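Local coordinates for protein dipicolinate synthase subunit A (Bacillus halodurans, PDB 3D4O) that probably serves as the nucleotide-binding, oxidoreductase-like subunit of the enzyme that makes dipicolinate, the calcium-chelating acid of bacterial spores, at residues C[152-164]-C[173-185]. Numbering follows the deposited sequence.
Sequences TIHGANVAVLGLG and KFAALGAKVKVGA
Strands 157-161 and 180-185 pair side by side as the parallel first and second strands of a Rossmann-type domain, joined by helix 165-176 in a beta-alpha-beta crossover. The backbone ladder runs from Lys180 N on Ala156 O (2.8 Å) to Gly162 N on Gly184 O (2.8 Å), with donors and acceptors alternating between the strands. A further bond, from Gly155 N to Gly178 O (2.8 Å), ties the type II turn 153-156 to the Schellman motif ending the helix; the donor stands above the carbonyl plane, 50° out of it.

Val158, Val160, Val181 and Val183 point to the sheet face that the helix covers. Val158 divides its branches: CG1, anti to the backbone N (chi1 175°), lies 4.0 Å from Phe174 CD1, while CG2 presses on Ala179 CB at 3.5 Å. Ile153 CG2 comes in at the edge of the same phenyl ring, 3.5 Å from Phe174 CD1. An alanine in place of Val158 would lack CG1 and CG2 and would probably open a gap under the strand, leaving Phe174 and Ala179 CB without these methyl contacts. Near the glycine turn, the Leu163 and Val183 side chains cross at about a right angle, Leu163 CD1 lying 4.0 Å from Val183 CG1. On the other face, Ala159 CB rests on Lys182 CG (3.8 Å), while the lysine's amino group reaches Glu210 O.

Gly162 and Gly164 fit the start of a GxGxxG dinucleotide-binding turn, consistent with the Rossmann family. Glu139 of the second subunit accepts hydrogen bonds from the backbone N atoms of Ile153 and His154. Strand 216-219 flanks 157-161 on its remaining edge, strand 200-203 lies beyond 180-185, and helix 127-148 packs against Phe174 and Leu177.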
loop_
_atom_site.group_PDB
_atom_site.type_symbol
_atom_site.label_atom_id
_atom_site.label_comp_id
_atom_site.label_asym_id
_atom_site.label_seq_id
_atom_site.Cartn_x
_atom_site.Cartn_y
_atom_site.Cartn_z
ATOM N N THR C 152 -8.014 -0.779 8.508
ATOM C CA THR C 152 -7.788 0.435 7.698
ATOM C C THR C 152 -6.908 1.445 8.417
ATOM O O THR C 152 -6.983 1.628 9.627
ATOM C CB THR C 152 -9.123 1.165 7.287
ATOM O OG1 THR C 152 -9.856 1.538 8.475
ATOM C CG2 THR C 152 -10.019 0.272 6.349
ATOM N N ILE C 153 -6.072 2.086 7.630
ATOM C CA ILE C 153 -5.263 3.228 8.096
ATOM C C ILE C 153 -6.214 4.373 8.411
ATOM O O ILE C 153 -5.993 5.157 9.329
ATOM C CB ILE C 153 -4.252 3.692 7.022
ATOM C CG1 ILE C 153 -3.313 2.539 6.660
ATOM C CG2 ILE C 153 -3.454 4.869 7.530
ATOM C CD1 ILE C 153 -2.721 1.869 7.867
ATOM N N HIS C 154 -7.286 4.440 7.635
ATOM C CA HIS C 154 -8.339 5.417 7.861
ATOM C C HIS C 154 -8.907 5.148 9.253
ATOM O O HIS C 154 -9.310 4.013 9.577
ATOM C CB HIS C 154 -9.433 5.250 6.783
ATOM C CG HIS C 154 -10.502 6.307 6.827
ATOM N ND1 HIS C 154 -11.284 6.504 7.934
ATOM C CD2 HIS C 154 -10.964 7.172 5.888
ATOM C CE1 HIS C 154 -12.168 7.453 7.687
ATOM N NE2 HIS C 154 -11.993 7.880 6.452
ATOM N N GLY C 155 -8.848 6.155 10.107
ATOM C CA GLY C 155 -9.394 6.058 11.440
ATOM C C GLY C 155 -8.486 5.444 12.486
ATOM O O GLY C 155 -8.793 5.431 13.674
ATOM N N ALA C 156 -7.351 4.945 12.035
ATOM C CA ALA C 156 -6.366 4.315 12.936
ATOM C C ALA C 156 -5.531 5.370 13.606
ATOM O O ALA C 156 -5.463 6.490 13.146
ATOM C CB ALA C 156 -5.421 3.359 12.135
ATOM N N ASN C 157 -4.917 4.989 14.719
ATOM C CA ASN C 157 -4.000 5.853 15.436
ATOM C C ASN C 157 -2.616 5.652 14.890
ATOM O O ASN C 157 -2.051 4.583 15.033
ATOM C CB ASN C 157 -4.008 5.541 16.932
ATOM C CG ASN C 157 -5.325 5.946 17.599
ATOM O OD1 ASN C 157 -6.059 6.812 17.104
ATOM N ND2 ASN C 157 -5.610 5.333 18.728
ATOM N N VAL C 158 -2.067 6.696 14.284
ATOM C CA VAL C 158 -0.738 6.630 13.670
ATOM C C VAL C 158 0.190 7.656 14.233
ATOM O O VAL C 158 -0.148 8.823 14.317
ATOM C CB VAL C 158 -0.838 6.876 12.128
ATOM C CG1 VAL C 158 0.568 6.947 11.463
ATOM C CG2 VAL C 158 -1.713 5.801 11.486
ATOM N N ALA C 159 1.351 7.200 14.665
ATOM C CA ALA C 159 2.410 8.075 15.196
ATOM C C ALA C 159 3.560 8.099 14.230
ATOM O O ALA C 159 3.918 7.057 13.639
ATOM C CB ALA C 159 2.923 7.597 16.531
ATOM N N VAL C 160 4.073 9.304 14.015
ATOM C CA VAL C 160 5.318 9.495 13.258
ATOM C C VAL C 160 6.307 10.110 14.238
ATOM O O VAL C 160 5.977 11.044 14.984
ATOM C CB VAL C 160 5.194 10.393 12.027
ATOM C CG1 VAL C 160 6.580 10.577 11.381
ATOM C CG2 VAL C 160 4.206 9.851 10.983
ATOM N N LEU C 161 7.512 9.566 14.265
ATOM C CA LEU C 161 8.555 10.045 15.183
ATOM C C LEU C 161 9.540 10.827 14.342
ATOM O O LEU C 161 10.167 10.281 13.428
ATOM C CB LEU C 161 9.246 8.895 15.894
ATOM C CG LEU C 161 8.307 7.969 16.669
ATOM C CD1 LEU C 161 9.109 6.854 17.350
ATOM C CD2 LEU C 161 7.433 8.694 17.684
ATOM N N GLY C 162 9.564 12.126 14.605
ATOM C CA GLY C 162 10.433 13.076 13.916
ATOM C C GLY C 162 9.700 13.928 12.916
ATOM O O GLY C 162 8.816 13.446 12.205
ATOM N N LEU C 163 10.021 15.220 12.904
ATOM C CA LEU C 163 9.416 16.093 11.936
ATOM C C LEU C 163 10.513 16.754 11.084
ATOM O O LEU C 163 10.515 17.963 10.810
ATOM C CB LEU C 163 8.459 17.100 12.539
ATOM C CG LEU C 163 7.584 17.683 11.421
ATOM C CD1 LEU C 163 6.233 16.917 11.256
ATOM C CD2 LEU C 163 7.313 19.113 11.686
ATOM N N GLY C 164 11.452 15.912 10.685
ATOM C CA GLY C 164 12.479 16.324 9.739
ATOM C C GLY C 164 11.921 16.294 8.318
ATOM O O GLY C 164 10.691 16.273 8.097
ATOM N N LYS C 173 0.842 12.840 4.715
ATOM C CA LYS C 173 0.148 11.850 3.900
ATOM C C LYS C 173 -0.700 10.866 4.733
ATOM O O LYS C 173 -1.739 10.447 4.307
ATOM C CB LYS C 173 1.108 11.118 2.961
ATOM C CG LYS C 173 1.429 12.016 1.779
ATOM C CD LYS C 173 2.366 11.403 0.750
ATOM C CE LYS C 173 2.299 12.186 -0.611
ATOM N NZ LYS C 173 2.617 13.623 -0.656
ATOM N N PHE C 174 -0.260 10.487 5.916
ATOM C CA PHE C 174 -1.100 9.595 6.701
ATOM C C PHE C 174 -2.357 10.357 7.112
ATOM O O PHE C 174 -3.474 9.815 7.086
ATOM C CB PHE C 174 -0.367 8.956 7.880
ATOM C CG PHE C 174 0.328 7.695 7.510
ATOM C CD1 PHE C 174 -0.347 6.481 7.579
ATOM C CD2 PHE C 174 1.621 7.710 7.039
ATOM C CE1 PHE C 174 0.265 5.315 7.198
ATOM C CE2 PHE C 174 2.243 6.550 6.678
ATOM C CZ PHE C 174 1.571 5.337 6.760
ATOM N N ALA C 175 -2.176 11.634 7.412
ATOM C CA ALA C 175 -3.276 12.473 7.860
ATOM C C ALA C 175 -4.254 12.697 6.724
ATOM O O ALA C 175 -5.456 12.592 6.897
ATOM C CB ALA C 175 -2.794 13.779 8.402
ATOM N N ALA C 176 -3.728 12.965 5.539
ATOM C CA ALA C 176 -4.600 13.273 4.390
ATOM C C ALA C 176 -5.378 12.026 3.999
ATOM O O ALA C 176 -6.440 12.108 3.367
ATOM C CB ALA C 176 -3.828 13.865 3.206
ATOM N N LEU C 177 -4.869 10.889 4.438
ATOM C CA LEU C 177 -5.536 9.602 4.204
ATOM C C LEU C 177 -6.546 9.181 5.309
ATOM O O LEU C 177 -7.097 8.076 5.289
ATOM C CB LEU C 177 -4.526 8.478 4.023
ATOM C CG LEU C 177 -3.787 8.413 2.679
ATOM C CD1 LEU C 177 -3.241 6.978 2.587
ATOM C CD2 LEU C 177 -4.701 8.713 1.472
ATOM N N GLY C 178 -6.777 10.061 6.271
ATOM C CA GLY C 178 -7.754 9.758 7.331
ATOM C C GLY C 178 -7.255 9.103 8.588
ATOM O O GLY C 178 -8.040 8.787 9.461
ATOM N N ALA C 179 -5.938 8.942 8.729
ATOM C CA ALA C 179 -5.390 8.469 10.019
ATOM C C ALA C 179 -5.447 9.575 11.070
ATOM O O ALA C 179 -5.509 10.730 10.757
ATOM C CB ALA C 179 -3.974 7.968 9.874
ATOM N N LYS C 180 -5.482 9.193 12.333
ATOM C CA LYS C 180 -5.409 10.159 13.441
ATOM C C LYS C 180 -3.948 10.134 13.795
ATOM O O LYS C 180 -3.447 9.222 14.427
ATOM C CB LYS C 180 -6.309 9.776 14.602
ATOM C CG LYS C 180 -7.772 9.884 14.248
ATOM C CD LYS C 180 -8.671 9.178 15.259
ATOM C CE LYS C 180 -10.172 9.375 14.902
ATOM N NZ LYS C 180 -10.485 9.041 13.469
ATOM N N VAL C 181 -3.281 11.157 13.314
ATOM C CA VAL C 181 -1.860 11.233 13.367
ATOM C C VAL C 181 -1.315 12.050 14.500
ATOM O O VAL C 181 -1.731 13.167 14.764
ATOM C CB VAL C 181 -1.295 11.838 12.073
ATOM C CG1 VAL C 181 0.210 12.016 12.206
ATOM C CG2 VAL C 181 -1.669 10.993 10.818
ATOM N N LYS C 182 -0.357 11.454 15.168
ATOM C CA LYS C 182 0.351 12.169 16.222
ATOM C C LYS C 182 1.808 12.109 15.850
ATOM O O LYS C 182 2.256 11.129 15.287
ATOM C CB LYS C 182 0.097 11.590 17.610
ATOM C CG LYS C 182 0.446 10.140 17.789
ATOM C CD LYS C 182 0.451 9.743 19.290
ATOM C CE LYS C 182 -0.916 9.760 19.919
ATOM N NZ LYS C 182 -0.965 9.347 21.394
ATOM N N VAL C 183 2.502 13.208 16.088
ATOM C CA VAL C 183 3.910 13.309 15.749
ATOM C C VAL C 183 4.743 13.643 16.990
ATOM O O VAL C 183 4.452 14.569 17.763
ATOM C CB VAL C 183 4.177 14.336 14.605
ATOM C CG1 VAL C 183 5.686 14.247 14.137
ATOM C CG2 VAL C 183 3.241 14.118 13.396
ATOM N N GLY C 184 5.773 12.845 17.174
ATOM C CA GLY C 184 6.712 13.021 18.289
ATOM C C GLY C 184 7.990 13.712 17.867
ATOM O O GLY C 184 8.571 13.397 16.840
ATOM N N ALA C 185 8.396 14.694 18.656
ATOM C CA ALA C 185 9.653 15.451 18.384
ATOM C C ALA C 185 10.104 16.168 19.629
ATOM O O ALA C 185 9.355 16.342 20.557
ATOM C CB ALA C 185 9.451 16.467 17.246
#